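Local coordinates for protein response regulator (Xanthomonas campestris pv. campestris, PDB 3QYY) that forms the GGDEF domain of a probable diguanylate cyclase and is captured here with paired cyclic di-GMP, an inhibitor, bound at its active site, at residues Lys54-Asn57 / Asp58-His62; Glu74-Tyr77 / Gly78-Gly81; Asp149-Met152 / Tyr153-Lys156. One frame throughout, in Å; residues are numbered along the deposited sequence.

Interaction 1: residues Lys54-Asn57 / Asp58-His62; sequences KPIN and DRFGH. With C2E (9,9'-[(2R,3R,3aS,5S,7aR,9R,10R,10aS,12S,14aR)-3,5,10,12-tetrahydroxy-5,12-dioxidooctahydro-2H,7H-difuro[3,2-d:3',2'-j][1,3,7,9,2,8]tetraoxadiphosphacyclododecine-2,9-diyl]bis(2-amino-1,9-dihydro-6H-purin-6-one)), chain F.
The F60 ring slants past I56, with CD2 of F60 4.1 Å from CG2 of I56. CG of R59 covers one face of that ring near its rim, 3.5 Å above the plane. A second flat group, the N57 amide, meets a guanine of cyclic di-GMP through both of its ends. OD1 of N57 takes a nearly straight hydrogen bond from the exocyclic N21 (2.9 Å, 176°). ND2 of N57 gives one hydrogen bond to the ring nitrogen N31 at 3.0 Å and another, more bent, to the ribose hydroxyl oxygen O2A. With CG beside its own backbone N (chi1 -75°), the amide leans from the helix toward the nucleotide, and its bonds at both ends fix its flip. N21 has a second acceptor in the backbone O of H62, at 2.9 Å. Helix 53-60 runs on through G61 into helix 62-77, and the two together form part of the guanine pocket of this GGDEF domain, to which D66 also contributes a hydrogen bond. Between the helices stands G61, the N-cap of the second, with a positive phi of 98°. Its N still bonds to the O of N57 at 2.8 Å, which carries the helical pattern into the turn. One turn earlier, D58 N bonds to K54 O at 3.0 Å. From that turn the extended K54 chain reaches along the ligand's sugar-phosphate part, and NZ of K54 bonds to phosphate O1P at 2.9 Å. This ammonium is shared with D149 and Y145 of the second subunit, a salt bridge and a hydrogen bond respectively.

Interaction 2: residues Glu74-Tyr77 / Gly78-Gly81; sequences ESAY and GWLG
The carbonyl O of A76 is gripped by two backbone N-H groups of the chain that follows. W79 N reaches it at 2.9 Å in an almost straight bond (172°), though it approaches from well above the carbonyl plane. L80 N arrives at 3.0 Å from nearly straight ahead of the carbonyl. The same oxygen also lies over one face of the W79 indole, 3.5 Å above its plane and toward the rim. CG of W79 sits between its own backbone N and carbonyl carbon (chi1 60°), which folds the indole back over the helix end. CD2 of L80 rests on that same indole face. From the other branch of L80, CD1 meets CB of A76 at 4.2 Å and CD1 of Y77 at 4.3 Å, the latter at a slant to the tyrosine ring. Here helix 62-77 gives way to the loop that leads to strand 85-90. A76 and Y77 touch I86 of that strand. The tyrosine hydroxyl bonds to the backbone O of E18, and OG of S75 to the backbone O of L72, among other partners. Two N-H donors thus satisfy the A76 carbonyl where the helix gives way to the loop, while around it the leucine packs on I86 and I96 and the indole on V98 and on W112 of helix 102-116.

Interaction 3: residues Asp149-Met152 / Tyr153-Lys156; sequences DAAM and YRAK
M152 and Y153 make the tight part of this turn of helix 141-157. CE of M152 stands almost centrally over one face of the Y153 ring, 3.9 Å from the centroid and 11° off the normal, a CH-pi contact. SD of M152 lies over the same face, completing a Met-aromatic pair. With CG anti to the backbone N (chi1 178°), the M152 chain bends at its next two torsions and doubles back over the neighbouring tyrosine. At the rim of that ring, in its plane, OD2 of D149 approaches CE2 of Y153 to 3.2 Å, the carboxylate turned steeply against the aromatic plane. One water joins the two residues: it donates to OD1 of D149 at 2.7 Å and accepts from OH of Y153. A150 and R154 form the exposed side, where CA of A151 lies 3.6 Å above the R154 guanidinium plane, toward its rim. Helix 141-157 is the crossover helix between parallel strands 128-134 and 162-165; M152 and D149 pack on V47 of the neighbouring strand 44-50, A155 on V164 of strand 162-165. One turn on, K156 N bonds to M152 O at 2.9 Å, and NZ of K156 forms salt bridges with D49 and D51. The buried D149 carboxylate has K54 of the second subunit as salt-bridge partner at OD2 and the water donating to OD1, a setting that would probably favour its charged form.

How the interactions relate
All three are local turns of one GGDEF domain, and none touches another within the chain. The centres of interactions 1 and 3 lie about 25 Å apart and their nearest atoms about 10 Å, yet the assembly joins them: K54 of one subunit pairs with D149 of the other, next to cyclic di-GMP. Interaction 1 holds the ligand directly. Interaction 3 stands beside the magnesium site through K156, whose side chain is about 3 Å from that of D49. Interaction 2 lies across the chain's centre from interaction 3, centres about 23 Å apart, at the far end of the helix that starts at H62, away from the ligand.

Interaction 1: residues Lys54-Asn57 / Asp58-His62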
loop_
_atom_site.group_PDB
_atom_site.type_symbol
_atom_site.label_atom_id
_atom_site.label_comp_id
_atom_site.label_asym_id
_atom_site.label_seq_id
_atom_site.Cartn_x
_atom_site.Cartn_y
_atom_site.Cartn_z
ATOM N N LYS B 54 4.526 9.082 4.403
ATOM C CA LYS B 54 3.368 9.610 5.115
ATOM C C LYS B 54 3.686 10.733 6.105
ATOM O O LYS B 54 3.043 11.779 6.084
ATOM C CB LYS B 54 2.634 8.471 5.821
ATOM C CG LYS B 54 1.187 8.780 6.128
ATOM C CD LYS B 54 0.424 7.490 6.358
ATOM C CE LYS B 54 -1.048 7.750 6.496
ATOM N NZ LYS B 54 -1.788 6.466 6.540
ATOM N N PRO B 55 4.672 10.533 6.993
ATOM C CA PRO B 55 4.971 11.620 7.930
ATOM C C PRO B 55 5.358 12.921 7.215
ATOM O O PRO B 55 5.100 14.011 7.721
ATOM C CB PRO B 55 6.099 11.040 8.794
ATOM C CG PRO B 55 6.715 9.979 7.917
ATOM C CD PRO B 55 5.518 9.358 7.253
ATOM N N ILE B 56 5.956 12.806 6.033
ATOM C CA ILE B 56 6.341 13.989 5.267
ATOM C C ILE B 56 5.099 14.757 4.816
ATOM O O ILE B 56 5.061 15.989 4.898
ATOM C CB ILE B 56 7.212 13.608 4.040
ATOM C CG1 ILE B 56 8.558 13.060 4.525
ATOM C CG2 ILE B 56 7.427 14.828 3.142
ATOM C CD1 ILE B 56 9.442 12.484 3.428
ATOM N N ASN B 57 4.078 14.036 4.349
ATOM C CA ASN B 57 2.837 14.686 3.924
ATOM C C ASN B 57 2.140 15.339 5.117
ATOM O O ASN B 57 1.619 16.452 5.016
ATOM C CB ASN B 57 1.857 13.680 3.301
ATOM C CG ASN B 57 2.259 13.246 1.902
ATOM O OD1 ASN B 57 2.657 14.064 1.071
ATOM N ND2 ASN B 57 2.129 11.951 1.630
ATOM N N ASP B 58 2.125 14.632 6.242
ATOM C CA ASP B 58 1.469 15.118 7.452
ATOM C C ASP B 58 1.941 16.489 7.932
ATOM O O ASP B 58 1.128 17.338 8.300
ATOM C CB ASP B 58 1.643 14.101 8.583
ATOM C CG ASP B 58 0.933 12.791 8.303
ATOM O OD1 ASP B 58 1.012 11.881 9.151
ATOM O OD2 ASP B 58 0.297 12.672 7.233
ATOM N N ARG B 59 3.248 16.713 7.927
ATOM C CA ARG B 59 3.768 17.988 8.396
ATOM C C ARG B 59 4.015 19.040 7.319
ATOM O O ARG B 59 3.899 20.236 7.587
ATOM C CB ARG B 59 5.055 17.765 9.194
ATOM C CG ARG B 59 6.162 17.073 8.429
ATOM C CD ARG B 59 7.388 16.900 9.307
ATOM N NE ARG B 59 7.848 18.175 9.850
ATOM C CZ ARG B 59 8.903 18.312 10.649
ATOM N NH1 ARG B 59 9.614 17.249 11.003
ATOM N NH2 ARG B 59 9.246 19.513 11.096
ATOM N N PHE B 60 4.337 18.603 6.105
ATOM C CA PHE B 60 4.627 19.542 5.023
ATOM C C PHE B 60 3.573 19.685 3.925
ATOM O O PHE B 60 3.665 20.593 3.100
ATOM C CB PHE B 60 5.977 19.192 4.390
ATOM C CG PHE B 60 7.132 19.259 5.352
ATOM C CD1 PHE B 60 7.432 20.444 6.018
ATOM C CD2 PHE B 60 7.917 18.135 5.594
ATOM C CE1 PHE B 60 8.499 20.512 6.918
ATOM C CE2 PHE B 60 8.986 18.192 6.491
ATOM C CZ PHE B 60 9.277 19.385 7.155
ATOM N N GLY B 61 2.578 18.802 3.906
ATOM C CA GLY B 61 1.547 18.886 2.882
ATOM C C GLY B 61 1.810 17.932 1.730
ATOM O O GLY B 61 2.944 17.490 1.540
ATOM N N HIS B 62 0.775 17.624 0.950
ATOM C CA HIS B 62 0.916 16.690 -0.165
ATOM C C HIS B 62 1.778 17.191 -1.317
ATOM O O HIS B 62 2.339 16.392 -2.063
ATOM C CB HIS B 62 -0.456 16.268 -0.712
ATOM C CG HIS B 62 -1.172 17.345 -1.466
ATOM N ND1 HIS B 62 -1.940 18.306 -0.846
ATOM C CD2 HIS B 62 -1.233 17.612 -2.792
ATOM C CE1 HIS B 62 -2.445 19.118 -1.759
ATOM N NE2 HIS B 62 -2.032 18.718 -2.948
HETATM P P1 C2E F . -2.187 7.135 2.559
HETATM O O2P C2E F . -2.680 8.205 1.617
HETATM O O1P C2E F . -2.778 7.166 3.936
HETATM O "O5'" C2E F . -2.469 5.697 1.978
HETATM C "C5'" C2E F . -2.066 4.533 2.728
HETATM C "C4'" C2E F . -2.438 3.316 1.895
HETATM O "O4'" C2E F . -3.785 3.261 1.471
HETATM C "C3'" C2E F . -1.610 3.224 0.619
HETATM O "O3'" C2E F . -0.315 2.658 0.877
HETATM C "C2'" C2E F . -2.518 2.405 -0.248
HETATM O "O2'" C2E F . -2.224 1.016 -0.030
HETATM C "C1'" C2E F . -3.948 2.736 0.161
HETATM N N9 C2E F . -4.493 3.793 -0.720
HETATM C C8 C2E F . -4.768 5.074 -0.378
HETATM N N7 C2E F . -5.266 5.767 -1.422
HETATM C C5 C2E F . -5.322 4.927 -2.453
HETATM C C6 C2E F . -5.765 5.006 -3.868
HETATM O O6 C2E F . -6.224 6.080 -4.331
HETATM N N1 C2E F . -5.671 3.893 -4.637
HETATM C C2 C2E F . -5.184 2.713 -4.159
HETATM N N2 C2E F . -5.118 1.644 -4.973
HETATM N N3 C2E F . -4.756 2.573 -2.859
HETATM C C4 C2E F . -4.805 3.628 -1.987
HETATM P P11 C2E F . 0.844 3.261 -0.064
HETATM O O21 C2E F . 0.464 3.093 -1.496
HETATM O O11 C2E F . 2.066 2.506 0.323
HETATM O O5A C2E F . 1.047 4.796 0.259
HETATM C C5A C2E F . 1.444 5.172 1.577
HETATM C C4A C2E F . 1.529 6.668 1.683
HETATM O O4A C2E F . 2.382 7.301 0.689
HETATM C C3A C2E F . 0.172 7.351 1.552
HETATM O O3A C2E F . -0.589 7.293 2.779
HETATM C C2A C2E F . 0.572 8.737 1.157
HETATM O O2A C2E F . 0.781 9.504 2.357
HETATM C C1A C2E F . 1.853 8.597 0.350
HETATM N N91 C2E F . 1.575 8.754 -1.105
HETATM C C81 C2E F . 1.271 7.797 -2.019
HETATM N N71 C2E F . 1.088 8.331 -3.250
HETATM C C51 C2E F . 1.276 9.656 -3.141
HETATM C C61 C2E F . 1.244 10.843 -4.043
HETATM O O61 C2E F . 0.988 10.739 -5.264
HETATM N N11 C2E F . 1.503 12.062 -3.509
HETATM C C21 C2E F . 1.790 12.245 -2.180
HETATM N N21 C2E F . 2.035 13.496 -1.721
HETATM N N31 C2E F . 1.838 11.203 -1.303
HETATM C C41 C2E F . 1.594 9.916 -1.722
#

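Interaction 2: residues Glu74-Tyr77 / Gly78-Gly81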
loop_
_atom_site.group_PDB
_atom_site.type_symbol
_atom_site.label_atom_id
_atom_site.label_comp_id
_atom_site.label_asym_id
_atom_site.label_seq_id
_atom_site.Cartn_x
_atom_site.Cartn_y
_atom_site.Cartn_z
ATOM N N GLU B 74 13.542 11.450 -10.476
ATOM C CA GLU B 74 14.505 12.328 -11.133
ATOM C C GLU B 74 15.929 11.821 -10.898
ATOM O O GLU B 74 16.717 11.704 -11.835
ATOM C CB GLU B 74 14.382 13.757 -10.596
ATOM C CG GLU B 74 15.215 14.774 -11.354
ATOM C CD GLU B 74 15.231 16.139 -10.689
ATOM O OE1 GLU B 74 15.712 17.102 -11.323
ATOM O OE2 GLU B 74 14.771 16.248 -9.530
ATOM N N SER B 75 16.251 11.516 -9.646
ATOM C CA SER B 75 17.585 11.031 -9.307
ATOM C C SER B 75 17.878 9.670 -9.933
ATOM O O SER B 75 19.025 9.371 -10.272
ATOM C CB SER B 75 17.754 10.961 -7.785
ATOM O OG SER B 75 16.786 10.116 -7.188
ATOM N N ALA B 76 16.845 8.848 -10.091
ATOM C CA ALA B 76 17.013 7.532 -10.695
ATOM C C ALA B 76 17.467 7.693 -12.145
ATOM O O ALA B 76 18.425 7.052 -12.582
ATOM C CB ALA B 76 15.705 6.755 -10.638
ATOM N N TYR B 77 16.773 8.550 -12.889
ATOM C CA TYR B 77 17.121 8.796 -14.284
ATOM C C TYR B 77 18.556 9.311 -14.387
ATOM O O TYR B 77 19.150 9.316 -15.467
ATOM C CB TYR B 77 16.159 9.815 -14.909
ATOM C CG TYR B 77 14.848 9.224 -15.378
ATOM C CD1 TYR B 77 14.824 8.211 -16.338
ATOM C CD2 TYR B 77 13.630 9.688 -14.880
ATOM C CE1 TYR B 77 13.619 7.677 -16.793
ATOM C CE2 TYR B 77 12.418 9.159 -15.329
ATOM C CZ TYR B 77 12.421 8.157 -16.285
ATOM O OH TYR B 77 11.231 7.640 -16.740
ATOM N N GLY B 78 19.109 9.730 -13.253
ATOM C CA GLY B 78 20.468 10.241 -13.227
ATOM C C GLY B 78 21.544 9.175 -13.330
ATOM O O GLY B 78 22.708 9.494 -13.585
ATOM N N TRP B 79 21.180 7.913 -13.123
ATOM C CA TRP B 79 22.161 6.837 -13.218
ATOM C C TRP B 79 21.702 5.680 -14.098
ATOM O O TRP B 79 22.517 4.871 -14.549
ATOM C CB TRP B 79 22.539 6.308 -11.822
ATOM C CG TRP B 79 21.409 5.736 -10.996
ATOM C CD1 TRP B 79 20.714 6.372 -10.003
ATOM C CD2 TRP B 79 20.896 4.395 -11.046
ATOM N NE1 TRP B 79 19.808 5.511 -9.428
ATOM C CE2 TRP B 79 19.897 4.292 -10.048
ATOM C CE3 TRP B 79 21.183 3.273 -11.834
ATOM C CZ2 TRP B 79 19.185 3.107 -9.818
ATOM C CZ3 TRP B 79 20.474 2.092 -11.606
ATOM C CH2 TRP B 79 19.487 2.021 -10.604
ATOM N N LEU B 80 20.399 5.604 -14.348
ATOM C CA LEU B 80 19.853 4.536 -15.175
ATOM C C LEU B 80 20.458 4.536 -16.571
ATOM O O LEU B 80 20.744 5.593 -17.135
ATOM C CB LEU B 80 18.330 4.666 -15.278
ATOM C CG LEU B 80 17.537 4.290 -14.023
ATOM C CD1 LEU B 80 16.059 4.619 -14.226
ATOM C CD2 LEU B 80 17.720 2.805 -13.736
ATOM N N GLY B 81 20.645 3.339 -17.120
ATOM C CA GLY B 81 21.207 3.207 -18.450
ATOM C C GLY B 81 20.175 3.483 -19.526
ATOM O O GLY B 81 18.982 3.575 -19.242
#

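Interaction 3: residues Asp149-Met152 / Tyr153-Lys156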
loop_
_atom_site.group_PDB
_atom_site.type_symbol
_atom_site.label_atom_id
_atom_site.label_comp_id
_atom_site.label_asym_id
_atom_site.label_seq_id
_atom_site.Cartn_x
_atom_site.Cartn_y
_atom_site.Cartn_z
ATOM N N ASP B 149 9.134 -9.110 -5.656
ATOM C CA ASP B 149 8.109 -8.606 -4.743
ATOM C C ASP B 149 8.238 -9.262 -3.372
ATOM O O ASP B 149 8.181 -8.588 -2.343
ATOM C CB ASP B 149 6.715 -8.863 -5.336
ATOM C CG ASP B 149 5.616 -8.060 -4.646
ATOM O OD1 ASP B 149 5.834 -6.862 -4.371
ATOM O OD2 ASP B 149 4.526 -8.618 -4.396
ATOM N N ALA B 150 8.415 -10.579 -3.357
ATOM C CA ALA B 150 8.558 -11.304 -2.097
ATOM C C ALA B 150 9.811 -10.830 -1.367
ATOM O O ALA B 150 9.821 -10.718 -0.142
ATOM C CB ALA B 150 8.637 -12.805 -2.357
ATOM N N ALA B 151 10.865 -10.546 -2.126
ATOM C CA ALA B 151 12.117 -10.082 -1.544
ATOM C C ALA B 151 11.923 -8.716 -0.894
ATOM O O ALA B 151 12.467 -8.446 0.180
ATOM C CB ALA B 151 13.204 -10.012 -2.620
ATOM N N MET B 152 11.152 -7.853 -1.550
ATOM C CA MET B 152 10.879 -6.523 -1.013
ATOM C C MET B 152 10.154 -6.655 0.329
ATOM O O MET B 152 10.501 -5.981 1.298
ATOM C CB MET B 152 10.027 -5.714 -2.010
ATOM C CG MET B 152 9.639 -4.315 -1.543
ATOM S SD MET B 152 8.221 -4.303 -0.407
ATOM C CE MET B 152 6.844 -4.448 -1.575
ATOM N N TYR B 153 9.164 -7.539 0.386
ATOM C CA TYR B 153 8.406 -7.752 1.617
ATOM C C TYR B 153 9.282 -8.257 2.761
ATOM O O TYR B 153 9.029 -7.949 3.926
ATOM C CB TYR B 153 7.244 -8.720 1.369
ATOM C CG TYR B 153 6.070 -8.070 0.669
ATOM C CD1 TYR B 153 5.355 -7.036 1.280
ATOM C CD2 TYR B 153 5.685 -8.471 -0.610
ATOM C CE1 TYR B 153 4.286 -6.415 0.627
ATOM C CE2 TYR B 153 4.618 -7.858 -1.269
ATOM C CZ TYR B 153 3.924 -6.834 -0.646
ATOM O OH TYR B 153 2.877 -6.230 -1.300
ATOM N N ARG B 154 10.312 -9.033 2.436
ATOM C CA ARG B 154 11.212 -9.514 3.474
ATOM C C ARG B 154 12.021 -8.340 4.004
ATOM O O ARG B 154 12.277 -8.245 5.198
ATOM C CB ARG B 154 12.151 -10.594 2.938
ATOM C CG ARG B 154 11.477 -11.939 2.735
ATOM C CD ARG B 154 12.470 -13.084 2.897
ATOM N NE ARG B 154 13.498 -13.091 1.861
ATOM C CZ ARG B 154 13.260 -13.311 0.572
ATOM N NH1 ARG B 154 12.022 -13.545 0.151
ATOM N NH2 ARG B 154 14.261 -13.302 -0.299
ATOM N N ALA B 155 12.418 -7.439 3.112
ATOM C CA ALA B 155 13.181 -6.265 3.515
ATOM C C ALA B 155 12.313 -5.377 4.403
ATOM O O ALA B 155 12.749 -4.908 5.453
ATOM C CB ALA B 155 13.634 -5.486 2.287
ATOM N N LYS B 156 11.076 -5.164 3.970
ATOM C CA LYS B 156 10.125 -4.335 4.696
ATOM C C LYS B 156 9.899 -4.817 6.130
ATOM O O LYS B 156 9.971 -4.031 7.075
ATOM C CB LYS B 156 8.787 -4.307 3.947
ATOM C CG LYS B 156 7.661 -3.610 4.704
ATOM C CD LYS B 156 7.836 -2.100 4.750
ATOM C CE LYS B 156 7.551 -1.463 3.398
ATOM N NZ LYS B 156 7.503 0.030 3.476
HETATM O O HOH W 1 3.717 -5.392 -3.735
#